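Local coordinates for protein arsenic responsive repressor ArsR (PDB 6J0E) that represses transcription, probably by binding operator DNA as a dimer, and is probably released from it when As(III) binds, at residues P102-F105 / A106-R109; S28-Y31 / A32-K36; K79-E83 / A84-D88; V90-R94 / V95-R99. All coordinates share one frame; numbering follows the deposited sequence.

How the interactions relate
Each contact lies within one continuous stretch of chain, so each closes only a local turn, and the four follow in series without nesting or crossing. Interaction 2 comes first, two turns of helix 28-38. Interaction 3 ends helix 71-83 and leads into strand 87-92, which interaction 4 turns back into strand 95-100. Interaction 1 follows directly, on helix 102-111. In space, Leu104 and Leu108 of interaction 1 pack against Leu34, Tyr31 and Phe35 of interaction 2, while Phe86 of interaction 3 fits against both helices. Asp88 and Arg99 tie interaction 3 to interaction 4. Interactions 1 and 2 also touch the second subunit; interactions 2 and 4 stay about 13 Å apart at their nearest atoms.

Interaction 1. Residues P102-F105 / A106-R109; sequences PELF and AELR
The guanidinium of Arg109 lies with one face against the helix backbone: Phe105 O sits over that face, 3.6 Å from NH1, and on the same side Ala106 CA stands 3.4 Å above the plane, toward the rim. At the edge, in plane, is a water. A bend at chi3 (-50°) folds the arginine back along its own helix, which is how the group comes to lie flat there. The water accepts from Arg109 NH1 at 2.9 Å and donates to Pro102 O at 2.7 Å, so Pro102 O is gripped twice, since Ala106 N also reaches it at 3.0 Å. NH1 has a second partner in Leu112 O of the second subunit, and these two bonds grip NH1 and probably help to fix that end of the guanidinium. Farther round the helix, Leu104 leans over Glu107, CD2 coming within 3.6 Å of OE1, and Leu108 CG rests on Leu104 O at 3.4 Å. The four i to i+4 backbone bonds are regular, the straightest being Arg109 N to Phe105 O (171°). Glu103 turns instead to a salt bridge with Arg101. Helix 102-111 sits between helix 28-38 of its own chain and the second subunit: Leu104 and Leu108 face helix 28-38, the Phe105 ring meets that of Phe86 with the planes about 35° apart, and Phe105, Leu108 and Arg109 reach Leu112 or Met117 of the second subunit.

Interaction 2. Residues S28-Y31 / A32-K36; sequences SEHY and ADLFK
His30 has its CG trans to the backbone N (chi1 -179°), a setting that carries the imidazole along the helix to Leu34, whose own CG lies beside its backbone N (chi1 -68°). The leucine therefore comes over one face of the ring: Leu34 CG is 4.2 Å from the centroid of His30, 22° off the normal, a CH-pi contact, and CD1 reaches NE2 at 3.8 Å. At the ring edge, in plane, a water lies 2.7 Å from His30 ND1 and donates to Asp33 OD2 at 2.5 Å. This stretch belongs to helix 28-38, which in winged-helix repressors of the ArsR family packs with the C-terminal helix at the dimer interface; here Tyr31 and Phe35 meet Leu108 on helix 102-111, and Tyr31 also packs on Leu44 of the second subunit. On the outer side, Glu29 and Asp33 are like charges, OE2 and OD1 being 4.7 Å apart, and a second water bridges them, donating to Glu29 OE2 at 2.5 Å and to Asp33 OD1 at 2.8 Å. That bridging water probably eases the repulsion between the two carboxylates. Inward, Tyr31 CD1 touches Leu34 CD1 at 4.4 Å, the methyl meeting the tyrosine ring obliquely.

Interaction 3. Residues K79-E83 / A84-D88; sequences KKMTE and AGFLD
Met81 O takes three weak hydrogen bonds as the chain leaves the helix: from Gly85 N, from Phe86 N at 3.0 Å with a bent angle of 127°, and from Leu87 N at 3.5 Å. The last regular helical bond is Ala84 N to Lys80 O, while Gly85 N also donates to Thr82 O at 3.1 Å, approaching from above the carbonyl plane (73° out of it). Thr82 O is gripped a second time by a water at 2.7 Å, which also donates to Leu87 O at 2.6 Å and so staples the helix end to the strand that follows. With phi of Gly85 at 97°, this is a Schellman motif. It ends helix 71-83, by family homology the recognition helix of the winged helix-turn-helix, and sends the chain into strand 87-92 of the wing. Thr82 OG1 is hydrogen-bonded to Leu78 O one turn back and also lies against Leu87 CB. Lys79 NZ pairs with Glu83 OE1 at 2.7 Å, meeting it on the syn side. Asp88 finds both partners outside, OD1 at Arg99 and OD2 at Arg101. Underneath, Met81 CB packs on Leu87 CD1 at 3.7 Å, next to Ile46 and Leu50 of helix 41-52.

Interaction 4. Residues V90-R94 / V95-R99; sequences VPEGR and VVLHR
A tight beta hairpin, the wing of the winged helix by its place in this family, is closed here by a type II' turn from Glu92 to Val95. Gly93 takes the turn's first corner with a phi of 62°, a setting that suits glycine. Across the turn Glu92 N donates to Val95 O at 2.8 Å and almost straight (170°), and Val95 N returns to Glu92 O at 2.9 Å from above the carbonyl plane. The next hydrogen-bonded pair joins Val90 and Leu97, Leu97 N to Val90 O at 2.9 Å and Val90 N to Leu97 O at 3.0 Å; between them Pro91, with no N-H to give, falls opposite Val96 at a non-hydrogen-bonded pair. On the face shared by Val90, Glu92, Val95 and Leu97, Leu97 CD1 lies 3.7 Å from Glu92 OE2, and Val90 CG2 meets Leu97 CB at 4.1 Å. Val90 CG1 sits over one face of the Arg99 guanidinium, toward its rim; Arg99 NE itself is directed to Asp88. Strand 95-100 is the middle of three, pairing with 58-59 on its other side, Pro57 packs on Val90, Leu97 and Arg99, and His98 points the other way, to Leu78 and Thr82 of helix 71-83.

Interaction 1. Residues P102-F105 / A106-R109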
loop_
_atom_site.group_PDB
_atom_site.type_symbol
_atom_site.label_atom_id
_atom_site.label_comp_id
_atom_site.label_asym_id
_atom_site.label_seq_id
_atom_site.Cartn_x
_atom_site.Cartn_y
_atom_site.Cartn_z
ATOM N N PRO B 102 -1.038 -11.512 -7.660
ATOM C CA PRO B 102 -0.669 -11.173 -6.286
ATOM C C PRO B 102 0.683 -10.534 -6.085
ATOM O O PRO B 102 0.871 -9.808 -5.094
ATOM C CB PRO B 102 -0.733 -12.468 -5.541
ATOM C CG PRO B 102 -1.061 -13.515 -6.491
ATOM C CD PRO B 102 -1.239 -12.981 -7.849
ATOM N N GLU B 103 1.621 -10.878 -6.939
ATOM C CA GLU B 103 3.006 -10.350 -6.876
ATOM C C GLU B 103 3.194 -8.867 -6.661
ATOM O O GLU B 103 3.842 -8.502 -5.668
ATOM C CB GLU B 103 3.808 -10.811 -8.131
ATOM C CG GLU B 103 3.974 -12.306 -8.169
ATOM C CD GLU B 103 2.920 -12.965 -9.066
ATOM O OE1 GLU B 103 3.139 -14.058 -9.588
ATOM O OE2 GLU B 103 1.870 -12.359 -9.253
ATOM N N LEU B 104 2.717 -8.022 -7.579
ATOM C CA LEU B 104 2.875 -6.587 -7.441
ATOM C C LEU B 104 2.210 -6.096 -6.177
ATOM O O LEU B 104 2.649 -5.138 -5.624
ATOM C CB LEU B 104 2.413 -5.698 -8.651
ATOM C CG LEU B 104 3.358 -5.767 -9.849
ATOM C CD1 LEU B 104 2.752 -4.795 -10.838
ATOM C CD2 LEU B 104 4.781 -5.360 -9.519
ATOM N N PHE B 105 1.125 -6.703 -5.777
ATOM C CA PHE B 105 0.434 -6.170 -4.632
ATOM C C PHE B 105 1.287 -6.398 -3.441
ATOM O O PHE B 105 1.348 -5.592 -2.570
ATOM C CB PHE B 105 -1.003 -6.761 -4.497
ATOM C CG PHE B 105 -1.906 -6.289 -5.575
ATOM C CD1 PHE B 105 -2.481 -4.968 -5.547
ATOM C CD2 PHE B 105 -2.182 -7.082 -6.710
ATOM C CE1 PHE B 105 -3.251 -4.497 -6.589
ATOM C CE2 PHE B 105 -2.985 -6.596 -7.698
ATOM C CZ PHE B 105 -3.518 -5.319 -7.687
ATOM N N ALA B 106 1.859 -7.586 -3.338
ATOM C CA ALA B 106 2.787 -7.880 -2.206
ATOM C C ALA B 106 3.994 -6.914 -2.190
ATOM O O ALA B 106 4.381 -6.416 -1.116
ATOM C CB ALA B 106 3.260 -9.315 -2.263
ATOM N N GLU B 107 4.502 -6.570 -3.328
ATOM C CA GLU B 107 5.578 -5.634 -3.426
ATOM C C GLU B 107 5.122 -4.251 -2.916
ATOM O O GLU B 107 5.873 -3.617 -2.148
ATOM C CB GLU B 107 6.066 -5.392 -4.929
ATOM C CG GLU B 107 6.818 -6.594 -5.439
ATOM C CD GLU B 107 7.767 -6.225 -6.611
ATOM O OE1 GLU B 107 7.594 -5.164 -7.266
ATOM O OE2 GLU B 107 8.688 -7.096 -6.880
ATOM N N LEU B 108 3.957 -3.789 -3.356
ATOM C CA LEU B 108 3.370 -2.470 -2.941
ATOM C C LEU B 108 3.127 -2.454 -1.423
ATOM O O LEU B 108 3.337 -1.427 -0.789
ATOM C CB LEU B 108 2.153 -2.020 -3.809
ATOM C CG LEU B 108 2.376 -1.802 -5.262
ATOM C CD1 LEU B 108 1.096 -1.324 -5.873
ATOM C CD2 LEU B 108 3.511 -0.798 -5.532
ATOM N N ARG B 109 2.595 -3.553 -0.851
ATOM C CA ARG B 109 2.507 -3.669 0.617
ATOM C C ARG B 109 3.766 -3.445 1.369
ATOM O O ARG B 109 3.727 -2.791 2.405
ATOM C CB ARG B 109 1.868 -4.947 1.069
ATOM C CG ARG B 109 0.419 -5.012 0.709
ATOM C CD ARG B 109 -0.303 -6.230 1.424
ATOM N NE ARG B 109 0.341 -7.499 1.295
ATOM C CZ ARG B 109 0.132 -8.344 0.264
ATOM N NH1 ARG B 109 -0.704 -7.981 -0.767
ATOM N NH2 ARG B 109 0.790 -9.429 0.242
HETATM O O HOH W 1 -0.475 -10.062 -2.727
#

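Interaction 2. Residues S28-Y31 / A32-K36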
loop_
_atom_site.group_PDB
_atom_site.type_symbol
_atom_site.label_atom_id
_atom_site.label_comp_id
_atom_site.label_asym_id
_atom_site.label_seq_id
_atom_site.Cartn_x
_atom_site.Cartn_y
_atom_site.Cartn_z
ATOM N N SER B 28 11.987 3.109 -7.577
ATOM C CA SER B 28 10.984 3.905 -6.954
ATOM C C SER B 28 10.071 4.708 -7.946
ATOM O O SER B 28 8.894 4.842 -7.793
ATOM C CB SER B 28 11.694 4.848 -5.952
ATOM O OG SER B 28 12.350 5.828 -6.628
ATOM N N GLU B 29 10.629 5.105 -9.099
ATOM C CA GLU B 29 9.817 5.817 -10.055
ATOM C C GLU B 29 8.736 4.846 -10.641
ATOM O O GLU B 29 7.602 5.246 -10.831
ATOM C CB GLU B 29 10.628 6.425 -11.204
ATOM C CG GLU B 29 9.716 7.267 -12.121
ATOM C CD GLU B 29 10.423 7.891 -13.302
ATOM O OE1 GLU B 29 11.645 7.662 -13.507
ATOM O OE2 GLU B 29 9.689 8.599 -14.016
ATOM N N HIS B 30 9.082 3.537 -10.783
ATOM C CA HIS B 30 8.142 2.521 -11.185
ATOM C C HIS B 30 7.050 2.323 -10.173
ATOM O O HIS B 30 5.939 2.245 -10.512
ATOM C CB HIS B 30 8.953 1.229 -11.469
ATOM C CG HIS B 30 8.091 0.113 -11.924
ATOM N ND1 HIS B 30 7.225 0.318 -12.970
ATOM C CD2 HIS B 30 7.848 -1.109 -11.414
ATOM C CE1 HIS B 30 6.505 -0.790 -13.126
ATOM N NE2 HIS B 30 6.869 -1.666 -12.203
ATOM N N TYR B 31 7.426 2.208 -8.853
ATOM C CA TYR B 31 6.442 2.140 -7.832
ATOM C C TYR B 31 5.457 3.307 -7.883
ATOM O O TYR B 31 4.284 3.193 -7.668
ATOM C CB TYR B 31 7.094 2.046 -6.466
ATOM C CG TYR B 31 7.868 0.756 -6.251
ATOM C CD1 TYR B 31 7.255 -0.414 -6.624
ATOM C CD2 TYR B 31 9.146 0.724 -5.725
ATOM C CE1 TYR B 31 7.895 -1.616 -6.395
ATOM C CE2 TYR B 31 9.800 -0.443 -5.514
ATOM C CZ TYR B 31 9.194 -1.586 -5.859
ATOM O OH TYR B 31 9.601 -2.928 -5.644
ATOM N N ALA B 32 5.951 4.530 -8.069
ATOM C CA ALA B 32 5.059 5.645 -8.178
ATOM C C ALA B 32 4.155 5.577 -9.409
ATOM O O ALA B 32 2.977 5.903 -9.342
ATOM C CB ALA B 32 5.900 6.959 -8.244
ATOM N N ASP B 33 4.690 5.083 -10.559
ATOM C CA ASP B 33 3.802 4.862 -11.681
ATOM C C ASP B 33 2.727 3.821 -11.336
ATOM O O ASP B 33 1.678 3.990 -11.746
ATOM C CB ASP B 33 4.515 4.399 -12.991
ATOM C CG ASP B 33 5.606 5.383 -13.471
ATOM O OD1 ASP B 33 5.476 6.578 -13.204
ATOM O OD2 ASP B 33 6.588 4.898 -14.163
ATOM N N LEU B 34 3.057 2.795 -10.543
ATOM C CA LEU B 34 2.021 1.861 -10.190
ATOM C C LEU B 34 0.962 2.500 -9.338
ATOM O O LEU B 34 -0.195 2.151 -9.391
ATOM C CB LEU B 34 2.666 0.622 -9.481
ATOM C CG LEU B 34 3.563 -0.269 -10.407
ATOM C CD1 LEU B 34 4.120 -1.400 -9.567
ATOM C CD2 LEU B 34 2.680 -0.844 -11.505
ATOM N N PHE B 35 1.311 3.339 -8.308
ATOM C CA PHE B 35 0.304 3.953 -7.502
ATOM C C PHE B 35 -0.601 4.925 -8.329
ATOM O O PHE B 35 -1.788 5.047 -8.097
ATOM C CB PHE B 35 0.987 4.753 -6.338
ATOM C CG PHE B 35 1.583 3.886 -5.305
ATOM C CD1 PHE B 35 0.844 2.894 -4.756
ATOM C CD2 PHE B 35 2.866 4.143 -4.797
ATOM C CE1 PHE B 35 1.447 2.124 -3.724
ATOM C CE2 PHE B 35 3.458 3.367 -3.729
ATOM C CZ PHE B 35 2.713 2.377 -3.254
ATOM N N LYS B 36 -0.023 5.531 -9.397
ATOM C CA LYS B 36 -0.723 6.409 -10.286
ATOM C C LYS B 36 -1.803 5.611 -11.056
ATOM O O LYS B 36 -2.960 6.043 -11.073
ATOM C CB LYS B 36 0.337 7.128 -11.183
ATOM C CG LYS B 36 -0.295 8.072 -12.131
ATOM C CD LYS B 36 0.835 8.858 -12.789
ATOM C CE LYS B 36 0.364 10.213 -13.128
ATOM N NZ LYS B 36 -0.793 10.092 -14.052
HETATM O O HOH W 2 7.202 8.601 -13.986
HETATM O O HOH W 3 6.953 2.436 -14.666
#

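Interaction 3. Residues K79-E83 / A84-D88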
loop_
_atom_site.group_PDB
_atom_site.type_symbol
_atom_site.label_atom_id
_atom_site.label_comp_id
_atom_site.label_asym_id
_atom_site.label_seq_id
_atom_site.Cartn_x
_atom_site.Cartn_y
_atom_site.Cartn_z
ATOM N N LYS B 79 -7.135 -3.126 -19.688
ATOM C CA LYS B 79 -5.928 -3.087 -20.514
ATOM C C LYS B 79 -4.810 -2.304 -19.635
ATOM O O LYS B 79 -3.686 -2.700 -19.614
ATOM C CB LYS B 79 -6.261 -2.432 -21.863
ATOM C CG LYS B 79 -5.071 -2.341 -22.767
ATOM C CD LYS B 79 -5.533 -2.273 -24.175
ATOM C CE LYS B 79 -4.320 -2.170 -25.063
ATOM N NZ LYS B 79 -3.700 -0.886 -24.852
ATOM N N LYS B 80 -5.150 -1.181 -19.025
ATOM C CA LYS B 80 -4.179 -0.383 -18.280
ATOM C C LYS B 80 -3.666 -1.206 -17.075
ATOM O O LYS B 80 -2.497 -1.235 -16.859
ATOM C CB LYS B 80 -4.826 0.916 -17.826
ATOM C CG LYS B 80 -5.201 1.823 -19.025
ATOM C CD LYS B 80 -3.997 2.338 -19.808
ATOM C CE LYS B 80 -4.520 3.413 -20.846
ATOM N NZ LYS B 80 -3.304 3.716 -21.629
ATOM N N MET B 81 -4.535 -1.963 -16.408
ATOM C CA MET B 81 -4.135 -2.734 -15.291
ATOM C C MET B 81 -3.252 -3.950 -15.661
ATOM O O MET B 81 -2.360 -4.325 -14.945
ATOM C CB MET B 81 -5.283 -3.132 -14.412
ATOM C CG MET B 81 -5.769 -1.911 -13.664
ATOM S SD MET B 81 -6.997 -2.598 -12.578
ATOM C CE MET B 81 -8.319 -2.492 -13.693
ATOM N N THR B 82 -3.582 -4.543 -16.801
ATOM C CA THR B 82 -2.768 -5.647 -17.354
ATOM C C THR B 82 -1.346 -5.078 -17.835
ATOM O O THR B 82 -0.441 -5.757 -17.627
ATOM C CB THR B 82 -3.489 -6.280 -18.517
ATOM O OG1 THR B 82 -4.696 -6.907 -18.039
ATOM C CG2 THR B 82 -2.657 -7.347 -19.174
ATOM N N GLU B 83 -1.307 -3.937 -18.474
ATOM C CA GLU B 83 -0.011 -3.413 -18.950
ATOM C C GLU B 83 0.816 -3.127 -17.672
ATOM O O GLU B 83 2.074 -3.138 -17.673
ATOM C CB GLU B 83 -0.256 -2.212 -19.790
ATOM C CG GLU B 83 -0.790 -2.606 -21.153
ATOM C CD GLU B 83 -1.488 -1.528 -21.883
ATOM O OE1 GLU B 83 -1.821 -1.766 -23.073
ATOM O OE2 GLU B 83 -1.581 -0.418 -21.408
ATOM N N ALA B 84 0.150 -2.704 -16.619
ATOM C CA ALA B 84 0.883 -2.385 -15.369
ATOM C C ALA B 84 1.387 -3.577 -14.638
ATOM O O ALA B 84 2.190 -3.466 -13.700
ATOM C CB ALA B 84 0.077 -1.450 -14.518
ATOM N N GLY B 85 0.803 -4.754 -14.935
ATOM C CA GLY B 85 1.189 -6.005 -14.315
ATOM C C GLY B 85 0.288 -6.427 -13.127
ATOM O O GLY B 85 0.593 -7.421 -12.429
ATOM N N PHE B 86 -0.779 -5.636 -12.798
ATOM C CA PHE B 86 -1.702 -6.038 -11.790
ATOM C C PHE B 86 -2.544 -7.282 -12.113
ATOM O O PHE B 86 -3.049 -7.955 -11.214
ATOM C CB PHE B 86 -2.650 -4.906 -11.383
ATOM C CG PHE B 86 -1.921 -3.699 -10.756
ATOM C CD1 PHE B 86 -1.163 -3.917 -9.623
ATOM C CD2 PHE B 86 -1.998 -2.451 -11.299
ATOM C CE1 PHE B 86 -0.449 -2.844 -9.054
ATOM C CE2 PHE B 86 -1.271 -1.379 -10.736
ATOM C CZ PHE B 86 -0.590 -1.579 -9.614
ATOM N N LEU B 87 -2.759 -7.408 -13.444
ATOM C CA LEU B 87 -3.662 -8.509 -13.991
ATOM C C LEU B 87 -2.908 -9.185 -15.087
ATOM O O LEU B 87 -2.007 -8.622 -15.660
ATOM C CB LEU B 87 -4.942 -8.017 -14.641
ATOM C CG LEU B 87 -5.757 -7.076 -13.766
ATOM C CD1 LEU B 87 -6.877 -6.475 -14.613
ATOM C CD2 LEU B 87 -6.294 -7.645 -12.472
ATOM N N ASP B 88 -3.352 -10.375 -15.406
ATOM C CA ASP B 88 -2.880 -10.873 -16.734
ATOM C C ASP B 88 -4.033 -11.659 -17.273
ATOM O O ASP B 88 -5.079 -11.710 -16.656
ATOM C CB ASP B 88 -1.610 -11.699 -16.696
ATOM C CG ASP B 88 -1.725 -12.921 -15.893
ATOM O OD1 ASP B 88 -2.773 -13.304 -15.416
ATOM O OD2 ASP B 88 -0.677 -13.589 -15.785
HETATM O O HOH W 4 0.082 -8.331 -17.170
#

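Interaction 4. Residues V90-R94 / V95-R99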
loop_
_atom_site.group_PDB
_atom_site.type_symbol
_atom_site.label_atom_id
_atom_site.label_comp_id
_atom_site.label_asym_id
_atom_site.label_seq_id
_atom_site.Cartn_x
_atom_site.Cartn_y
_atom_site.Cartn_z
ATOM N N VAL B 90 -5.816 -14.931 -19.075
ATOM C CA VAL B 90 -5.751 -16.420 -19.162
ATOM C C VAL B 90 -6.941 -16.896 -20.048
ATOM O O VAL B 90 -8.007 -16.331 -20.032
ATOM C CB VAL B 90 -5.689 -17.087 -17.802
ATOM C CG1 VAL B 90 -4.403 -16.636 -17.049
ATOM C CG2 VAL B 90 -6.948 -16.784 -17.060
ATOM N N PRO B 91 -6.700 -17.844 -20.920
ATOM C CA PRO B 91 -7.690 -18.214 -21.925
ATOM C C PRO B 91 -8.655 -19.172 -21.371
ATOM O O PRO B 91 -8.279 -19.958 -20.532
ATOM C CB PRO B 91 -6.814 -19.012 -22.927
ATOM C CG PRO B 91 -5.654 -19.521 -22.110
ATOM C CD PRO B 91 -5.362 -18.376 -21.264
ATOM N N GLU B 92 -9.885 -19.121 -21.820
ATOM C CA GLU B 92 -10.797 -20.206 -21.588
ATOM C C GLU B 92 -11.344 -20.577 -22.985
ATOM O O GLU B 92 -12.213 -19.902 -23.501
ATOM C CB GLU B 92 -11.866 -19.801 -20.560
ATOM C CG GLU B 92 -12.383 -21.021 -19.810
ATOM C CD GLU B 92 -13.085 -20.695 -18.512
ATOM O OE1 GLU B 92 -12.662 -21.220 -17.444
ATOM O OE2 GLU B 92 -14.086 -19.924 -18.555
ATOM N N GLY B 93 -10.717 -21.562 -23.665
ATOM C CA GLY B 93 -10.989 -21.747 -25.057
ATOM C C GLY B 93 -10.546 -20.446 -25.764
ATOM O O GLY B 93 -9.407 -19.904 -25.476
ATOM N N ARG B 94 -11.408 -19.873 -26.592
ATOM C CA ARG B 94 -11.161 -18.592 -27.198
ATOM C C ARG B 94 -11.680 -17.410 -26.407
ATOM O O ARG B 94 -11.509 -16.275 -26.865
ATOM C CB ARG B 94 -11.837 -18.513 -28.566
ATOM C CG ARG B 94 -10.983 -19.202 -29.560
ATOM C CD ARG B 94 -11.781 -19.624 -30.735
ATOM N NE ARG B 94 -10.867 -20.336 -31.603
ATOM C CZ ARG B 94 -11.217 -20.853 -32.766
ATOM N NH1 ARG B 94 -12.481 -20.837 -33.164
ATOM N NH2 ARG B 94 -10.311 -21.424 -33.536
ATOM N N VAL B 95 -12.314 -17.621 -25.249
ATOM C CA VAL B 95 -12.693 -16.453 -24.471
ATOM C C VAL B 95 -11.512 -15.978 -23.597
ATOM O O VAL B 95 -10.825 -16.787 -22.961
ATOM C CB VAL B 95 -13.861 -16.795 -23.600
ATOM C CG1 VAL B 95 -14.270 -15.572 -22.832
ATOM C CG2 VAL B 95 -14.985 -17.262 -24.521
ATOM N N VAL B 96 -11.288 -14.669 -23.556
ATOM C CA VAL B 96 -10.186 -14.105 -22.722
ATOM C C VAL B 96 -10.733 -13.754 -21.320
ATOM O O VAL B 96 -11.669 -12.963 -21.217
ATOM C CB VAL B 96 -9.643 -12.819 -23.311
ATOM C CG1 VAL B 96 -8.650 -12.160 -22.335
ATOM C CG2 VAL B 96 -8.923 -13.030 -24.675
ATOM N N LEU B 97 -10.131 -14.343 -20.245
ATOM C CA LEU B 97 -10.459 -13.958 -18.845
ATOM C C LEU B 97 -9.311 -13.107 -18.276
ATOM O O LEU B 97 -8.176 -13.161 -18.737
ATOM C CB LEU B 97 -10.621 -15.120 -17.987
ATOM C CG LEU B 97 -11.594 -16.178 -18.565
ATOM C CD1 LEU B 97 -11.590 -17.381 -17.685
ATOM C CD2 LEU B 97 -12.921 -15.556 -18.755
ATOM N N HIS B 98 -9.625 -12.302 -17.246
ATOM C CA HIS B 98 -8.571 -11.550 -16.547
ATOM C C HIS B 98 -8.457 -11.995 -15.131
ATOM O O HIS B 98 -9.464 -12.239 -14.482
ATOM C CB HIS B 98 -9.016 -10.109 -16.602
ATOM C CG HIS B 98 -8.594 -9.458 -17.847
ATOM N ND1 HIS B 98 -9.351 -9.468 -18.943
ATOM C CD2 HIS B 98 -7.459 -8.780 -18.174
ATOM C CE1 HIS B 98 -8.752 -8.831 -19.927
ATOM N NE2 HIS B 98 -7.624 -8.319 -19.462
ATOM N N ARG B 99 -7.221 -12.165 -14.636
ATOM C CA ARG B 99 -7.059 -12.550 -13.253
ATOM C C ARG B 99 -5.997 -11.655 -12.602
ATOM O O ARG B 99 -4.938 -11.319 -13.169
ATOM C CB ARG B 99 -6.669 -13.992 -13.053
ATOM C CG ARG B 99 -5.565 -14.367 -13.952
ATOM C CD ARG B 99 -4.732 -15.557 -13.350
ATOM N NE ARG B 99 -3.550 -15.621 -14.193
ATOM C CZ ARG B 99 -2.698 -16.624 -14.277
ATOM N NH1 ARG B 99 -2.854 -17.703 -13.544
ATOM N NH2 ARG B 99 -1.710 -16.521 -15.141
#